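Local atomic coordinates of amidohydrolase 3 domain-containing protein (Bacillus thuringiensis serovar konkukian, PDB entry 3GGM), a protein that is uncharacterised but probably hydrolyses carbon-nitrogen bonds other than peptide bonds, this chain being an N-terminal piece of the longer protein. Residues Met1-Met6 with Ser44-Thr49; Leu8-Ile13 with Lys51-Arg56. All blocks are in the same frame, centred on the assembly; numbering follows the deposited sequence.

In the fold
Both contacts join strand 6-9 and its flanks to strand 50-53 and its flanks, in the same order along the chain, and both are partly buried. Contact 1 is peripheral, at the entrances, where the loops ahead of the two strands meet about 13 Å from the centre of the chain. It has no direct hydrogen bond across, but van der Waals packing, partly on hydroxyls, a CA-H...O contact and one bridging water. Contact 2, nearer the centre at about 8 Å, covers the parallel strand pairing and the turns that leave it. There backbone bonds and an Asx turn accompany a leucine-isoleucine face buried partly by a second subunit, while charged chains lie at the outer end. The contacts touch through M6 and I52.

Contact 1. Residues Met1-Met6 with Ser44-Thr49; sequences MNVPDM and SATEKT
V3 and P4, in the loop ahead of strand 6-9, pack on S44, T46 and T49, the last two being the ends of a type I beta turn that delivers the chain into strand 50-53. V3 can be followed outward. Its CB stays at the margin, 4.2 Å from T46 OG1. The two methyls then part: CG1, anti to the backbone N (chi1 -176°), heads for T46 OG1 and the T49 methyl, where the modelled carbon-carbon approach is too tight to be trusted; CG2 meets T46 CG2 at 4.0 Å. With both methyls on T46, V3 and T46 come tip to tip. Next along, the P4 ring sets CG 3.8 Å from S44 OG, a hydroxyl already bonded to the carbonyl of L41, and it also packs on A27 and T29 of strand 22-29. D5 and M6 both face I28 in a classic beta bulge of that pairing, while T49 CA makes a CA-H...O contact with D5 O at 3.5 Å. Water 1 spans N2 O and S44 O. Inside the turn T46 O takes two donors, T49 N at 2.7 Å and T49 OG1 at 3.0 Å, the hydroxyl lying in the carbonyl plane on a lone pair.

Contact 2. Residues Leu8-Ile13 with Lys51-Arg56; sequences LYNGKI and KIDLKR
Parallel strand pairing joins L8-Y9, the end of strand 6-9, to I52-D53, the end of strand 50-53, within a small mixed beta sheet; an Asx turn at D53 follows. This is consistent with the beta-sandwich part that accompanies the barrel in amidohydrolases. Y9 grips the neighbouring strand on both sides of D53: its N donates to I52 O (2.9 Å), and its O accepts from L54 N. Beyond the strands both chains turn yet stay joined, because R56 N reaches N10 O at 2.7 Å.

On the L8 and I52 face, L8 packs against I52; just beyond the strand L54 crosses L8, CD2 to CD2 at 3.9 Å, and I13 CD1 touches L54 CD1. H69 of the second subunit packs on L8, I52 and L54, and A59 of strand 58-61 also touches L54 and I13. On the opposite face the Y9 ring, its CG held between the backbone N and carbonyl carbon (chi1 65°), leans over the other strand. D53 CA sits over the ring, 4.0 Å from its centroid, in a CH-pi contact.

D53 OD1 has two donors. N10 ND2 arrives on the syn side in a nearly straight bond (170°) of 3.1 Å, with OD1 in the amide plane; K55 N comes from above the carboxylate plane, closing the Asx turn. Together they probably limit the carboxylate's rotation.

At the outer end K12 and R56 cross at about a right angle. Their like charges are close, K12 NZ to R56 NH2 4.0 Å; separately, water 3 links K12 NZ to the R56 backbone O, and water 2, in the guanidinium plane, joins R56 NH1 to G11 O. The R56 chain bends at chi2 and chi3, and its guanidinium carries K12 CE over the centre of one face, 3.3 Å from CZ.

Contact 1. Residues Met1-Met6 with Ser44-Thr49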
loop_
_atom_site.group_PDB
_atom_site.type_symbol
_atom_site.label_atom_id
_atom_site.label_comp_id
_atom_site.label_asym_id
_atom_site.label_seq_id
_atom_site.Cartn_x
_atom_site.Cartn_y
_atom_site.Cartn_z
ATOM N N MET A 1 -31.177 12.319 13.060
ATOM C CA MET A 1 -29.830 12.636 13.612
ATOM C C MET A 1 -28.787 11.727 12.967
ATOM O O MET A 1 -29.026 10.532 12.784
ATOM C CB MET A 1 -29.838 12.441 15.130
ATOM C CG MET A 1 -28.532 12.753 15.823
ATOM S SD MET A 1 -28.672 12.420 17.590
ATOM C CE MET A 1 -28.453 14.023 18.268
ATOM N N ASN A 2 -27.635 12.297 12.626
ATOM C CA ASN A 2 -26.557 11.546 11.984
ATOM C C ASN A 2 -25.595 10.916 12.990
ATOM O O ASN A 2 -24.854 11.621 13.676
ATOM C CB ASN A 2 -25.760 12.463 11.055
ATOM C CG ASN A 2 -26.649 13.279 10.139
ATOM O OD1 ASN A 2 -27.447 12.730 9.381
ATOM N ND2 ASN A 2 -26.511 14.601 10.205
ATOM N N VAL A 3 -25.598 9.590 13.060
ATOM C CA VAL A 3 -24.723 8.869 13.976
ATOM C C VAL A 3 -23.785 7.960 13.185
ATOM O O VAL A 3 -24.234 7.150 12.372
ATOM C CB VAL A 3 -25.538 8.002 14.964
ATOM C CG1 VAL A 3 -24.609 7.341 15.959
ATOM C CG2 VAL A 3 -26.559 8.857 15.693
ATOM N N PRO A 4 -22.466 8.084 13.408
ATOM C CA PRO A 4 -21.503 7.244 12.687
ATOM C C PRO A 4 -21.486 5.808 13.195
ATOM O O PRO A 4 -21.782 5.553 14.362
ATOM C CB PRO A 4 -20.174 7.953 12.936
ATOM C CG PRO A 4 -20.355 8.501 14.322
ATOM C CD PRO A 4 -21.772 9.061 14.268
ATOM N N ASP A 5 -21.134 4.868 12.323
ATOM C CA ASP A 5 -21.071 3.471 12.731
ATOM C C ASP A 5 -19.730 3.181 13.386
ATOM O O ASP A 5 -19.628 2.331 14.269
ATOM C CB ASP A 5 -21.247 2.539 11.529
ATOM C CG ASP A 5 -22.565 2.752 10.816
ATOM O OD1 ASP A 5 -23.573 3.033 11.503
ATOM O OD2 ASP A 5 -22.591 2.627 9.573
ATOM N N MET A 6 -18.706 3.911 12.959
ATOM C CA MET A 6 -17.362 3.711 13.479
ATOM C C MET A 6 -16.620 5.033 13.635
ATOM O O MET A 6 -16.802 5.951 12.842
ATOM C CB MET A 6 -16.592 2.796 12.520
ATOM C CG MET A 6 -15.087 2.774 12.714
ATOM S SD MET A 6 -14.571 1.941 14.221
ATOM C CE MET A 6 -14.849 0.210 13.721
ATOM N N SER A 44 -20.245 12.834 18.897
ATOM C CA SER A 44 -21.305 12.477 17.952
ATOM C C SER A 44 -21.672 11.004 18.049
ATOM O O SER A 44 -22.679 10.567 17.491
ATOM C CB SER A 44 -20.852 12.775 16.526
ATOM O OG SER A 44 -19.875 11.830 16.116
ATOM N N ALA A 45 -20.851 10.240 18.758
ATOM C CA ALA A 45 -21.076 8.811 18.913
ATOM C C ALA A 45 -22.230 8.468 19.859
ATOM O O ALA A 45 -22.621 9.273 20.704
ATOM C CB ALA A 45 -19.797 8.147 19.412
ATOM N N THR A 46 -22.767 7.263 19.695
ATOM C CA THR A 46 -23.839 6.746 20.543
ATOM C C THR A 46 -23.545 5.265 20.776
ATOM O O THR A 46 -22.650 4.701 20.148
ATOM C CB THR A 46 -25.243 6.883 19.891
ATOM O OG1 THR A 46 -25.304 6.099 18.695
ATOM C CG2 THR A 46 -25.534 8.334 19.562
ATOM N N GLU A 47 -24.295 4.647 21.681
ATOM C CA GLU A 47 -24.123 3.236 22.020
ATOM C C GLU A 47 -23.759 2.341 20.832
ATOM O O GLU A 47 -22.937 1.432 20.960
ATOM C CB GLU A 47 -25.409 2.711 22.673
ATOM C CG GLU A 47 -25.803 3.431 23.960
ATOM C CD GLU A 47 -25.076 2.896 25.185
ATOM O OE1 GLU A 47 -25.317 1.721 25.557
ATOM O OE2 GLU A 47 -24.268 3.648 25.776
ATOM N N LYS A 48 -24.360 2.607 19.678
ATOM C CA LYS A 48 -24.121 1.804 18.486
ATOM C C LYS A 48 -22.808 2.059 17.744
ATOM O O LYS A 48 -22.296 1.177 17.055
ATOM C CB LYS A 48 -25.286 1.976 17.510
ATOM C CG LYS A 48 -26.627 1.534 18.076
ATOM C CD LYS A 48 -27.706 1.517 17.001
ATOM C CE LYS A 48 -29.040 1.045 17.565
ATOM N NZ LYS A 48 -30.074 0.953 16.493
ATOM N N THR A 49 -22.255 3.257 17.885
ATOM C CA THR A 49 -21.023 3.583 17.182
ATOM C C THR A 49 -19.809 2.826 17.706
ATOM O O THR A 49 -19.504 2.877 18.897
ATOM C CB THR A 49 -20.722 5.095 17.261
ATOM O OG1 THR A 49 -20.171 5.405 18.543
ATOM C CG2 THR A 49 -21.992 5.897 17.086
HETATM O O HOH W 1 -24.578 12.210 16.349
#

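Contact 2. Residues Leu8-Ile13 with Lys51-Arg56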
loop_
_atom_site.group_PDB
_atom_site.type_symbol
_atom_site.label_atom_id
_atom_site.label_comp_id
_atom_site.label_asym_id
_atom_site.label_seq_id
_atom_site.Cartn_x
_atom_site.Cartn_y
_atom_site.Cartn_z
ATOM N N LEU A 8 -12.586 6.152 14.534
ATOM C CA LEU A 8 -11.216 5.808 14.874
ATOM C C LEU A 8 -10.612 7.123 15.338
ATOM O O LEU A 8 -10.686 8.118 14.616
ATOM C CB LEU A 8 -10.456 5.290 13.653
ATOM C CG LEU A 8 -10.924 3.986 12.997
ATOM C CD1 LEU A 8 -12.143 4.250 12.125
ATOM C CD2 LEU A 8 -9.804 3.430 12.137
ATOM N N TYR A 9 -10.038 7.140 16.538
ATOM C CA TYR A 9 -9.442 8.373 17.061
ATOM C C TYR A 9 -8.071 8.163 17.698
ATOM O O TYR A 9 -7.590 7.036 17.818
ATOM C CB TYR A 9 -10.373 9.024 18.084
ATOM C CG TYR A 9 -10.566 8.183 19.326
ATOM C CD1 TYR A 9 -11.336 7.021 19.297
ATOM C CD2 TYR A 9 -9.924 8.521 20.517
ATOM C CE1 TYR A 9 -11.461 6.207 20.437
ATOM C CE2 TYR A 9 -10.041 7.722 21.652
ATOM C CZ TYR A 9 -10.806 6.569 21.608
ATOM O OH TYR A 9 -10.898 5.787 22.737
ATOM N N ASN A 10 -7.462 9.273 18.107
ATOM C CA ASN A 10 -6.143 9.292 18.730
ATOM C C ASN A 10 -5.065 8.642 17.862
ATOM O O ASN A 10 -4.209 7.882 18.347
ATOM C CB ASN A 10 -6.204 8.629 20.113
ATOM C CG ASN A 10 -4.898 8.733 20.863
ATOM O OD1 ASN A 10 -4.259 9.781 20.863
ATOM N ND2 ASN A 10 -4.498 7.646 21.527
ATOM N N GLY A 11 -5.103 8.970 16.570
ATOM C CA GLY A 11 -4.135 8.433 15.630
ATOM C C GLY A 11 -3.561 9.498 14.715
ATOM O O GLY A 11 -3.652 10.696 14.997
ATOM N N LYS A 12 -2.943 9.062 13.623
ATOM C CA LYS A 12 -2.367 9.974 12.643
ATOM C C LYS A 12 -3.026 9.562 11.341
ATOM O O LYS A 12 -2.816 8.449 10.864
ATOM C CB LYS A 12 -0.854 9.782 12.552
ATOM C CG LYS A 12 -0.138 9.998 13.881
ATOM C CD LYS A 12 1.285 9.471 13.821
ATOM C CE LYS A 12 1.993 9.644 15.155
ATOM N NZ LYS A 12 3.380 9.087 15.119
ATOM N N ILE A 13 -3.828 10.460 10.781
ATOM C CA ILE A 13 -4.553 10.164 9.553
ATOM C C ILE A 13 -4.366 11.235 8.475
ATOM O O ILE A 13 -4.756 12.391 8.647
ATOM C CB ILE A 13 -6.050 10.010 9.859
ATOM C CG1 ILE A 13 -6.234 9.095 11.075
ATOM C CG2 ILE A 13 -6.774 9.450 8.642
ATOM C CD1 ILE A 13 -7.593 9.194 11.741
ATOM N N LYS A 51 -16.002 2.388 18.320
ATOM C CA LYS A 51 -14.913 3.342 18.459
ATOM C C LYS A 51 -13.590 2.611 18.627
ATOM O O LYS A 51 -13.491 1.647 19.380
ATOM C CB LYS A 51 -15.179 4.284 19.635
ATOM C CG LYS A 51 -15.727 3.601 20.867
ATOM C CD LYS A 51 -16.084 4.607 21.957
ATOM C CE LYS A 51 -17.206 5.533 21.516
ATOM N NZ LYS A 51 -17.634 6.450 22.612
ATOM N N ILE A 52 -12.580 3.068 17.900
ATOM C CA ILE A 52 -11.269 2.444 17.957
ATOM C C ILE A 52 -10.181 3.442 18.312
ATOM O O ILE A 52 -9.908 4.378 17.561
ATOM C CB ILE A 52 -10.889 1.803 16.606
ATOM C CG1 ILE A 52 -11.919 0.739 16.217
ATOM C CG2 ILE A 52 -9.499 1.198 16.697
ATOM C CD1 ILE A 52 -11.618 0.062 14.895
ATOM N N ASP A 53 -9.555 3.220 19.458
ATOM C CA ASP A 53 -8.467 4.068 19.917
ATOM C C ASP A 53 -7.227 3.584 19.167
ATOM O O ASP A 53 -6.690 2.516 19.471
ATOM C CB ASP A 53 -8.276 3.900 21.429
ATOM C CG ASP A 53 -7.129 4.732 21.966
ATOM O OD1 ASP A 53 -6.326 5.233 21.153
ATOM O OD2 ASP A 53 -7.032 4.882 23.203
ATOM N N LEU A 54 -6.786 4.370 18.188
ATOM C CA LEU A 54 -5.627 4.034 17.370
ATOM C C LEU A 54 -4.287 4.029 18.127
ATOM O O LEU A 54 -3.262 3.617 17.578
ATOM C CB LEU A 54 -5.535 5.007 16.184
ATOM C CG LEU A 54 -6.693 4.917 15.184
ATOM C CD1 LEU A 54 -6.647 6.096 14.221
ATOM C CD2 LEU A 54 -6.617 3.579 14.429
ATOM N N LYS A 55 -4.297 4.509 19.368
ATOM C CA LYS A 55 -3.079 4.548 20.182
ATOM C C LYS A 55 -1.884 5.114 19.416
ATOM O O LYS A 55 -0.781 4.570 19.467
ATOM C CB LYS A 55 -2.761 3.143 20.704
ATOM C CG LYS A 55 -3.844 2.603 21.626
ATOM C CD LYS A 55 -3.419 1.309 22.312
ATOM C CE LYS A 55 -4.436 0.901 23.359
ATOM N NZ LYS A 55 -4.112 -0.432 23.953
ATOM N N ARG A 56 -2.135 6.218 18.718
ATOM C CA ARG A 56 -1.152 6.941 17.916
ATOM C C ARG A 56 -0.575 6.226 16.706
ATOM O O ARG A 56 0.445 6.640 16.167
ATOM C CB ARG A 56 -0.029 7.490 18.809
ATOM C CG ARG A 56 -0.486 8.694 19.669
ATOM C CD ARG A 56 -0.572 9.985 18.854
ATOM N NE ARG A 56 0.759 10.546 18.593
ATOM C CZ ARG A 56 1.010 11.524 17.728
ATOM N NH1 ARG A 56 0.024 12.067 17.017
ATOM N NH2 ARG A 56 2.251 11.973 17.578
HETATM O O HOH W 2 -2.508 12.102 17.063
HETATM O O HOH W 3 2.774 6.323 14.661
#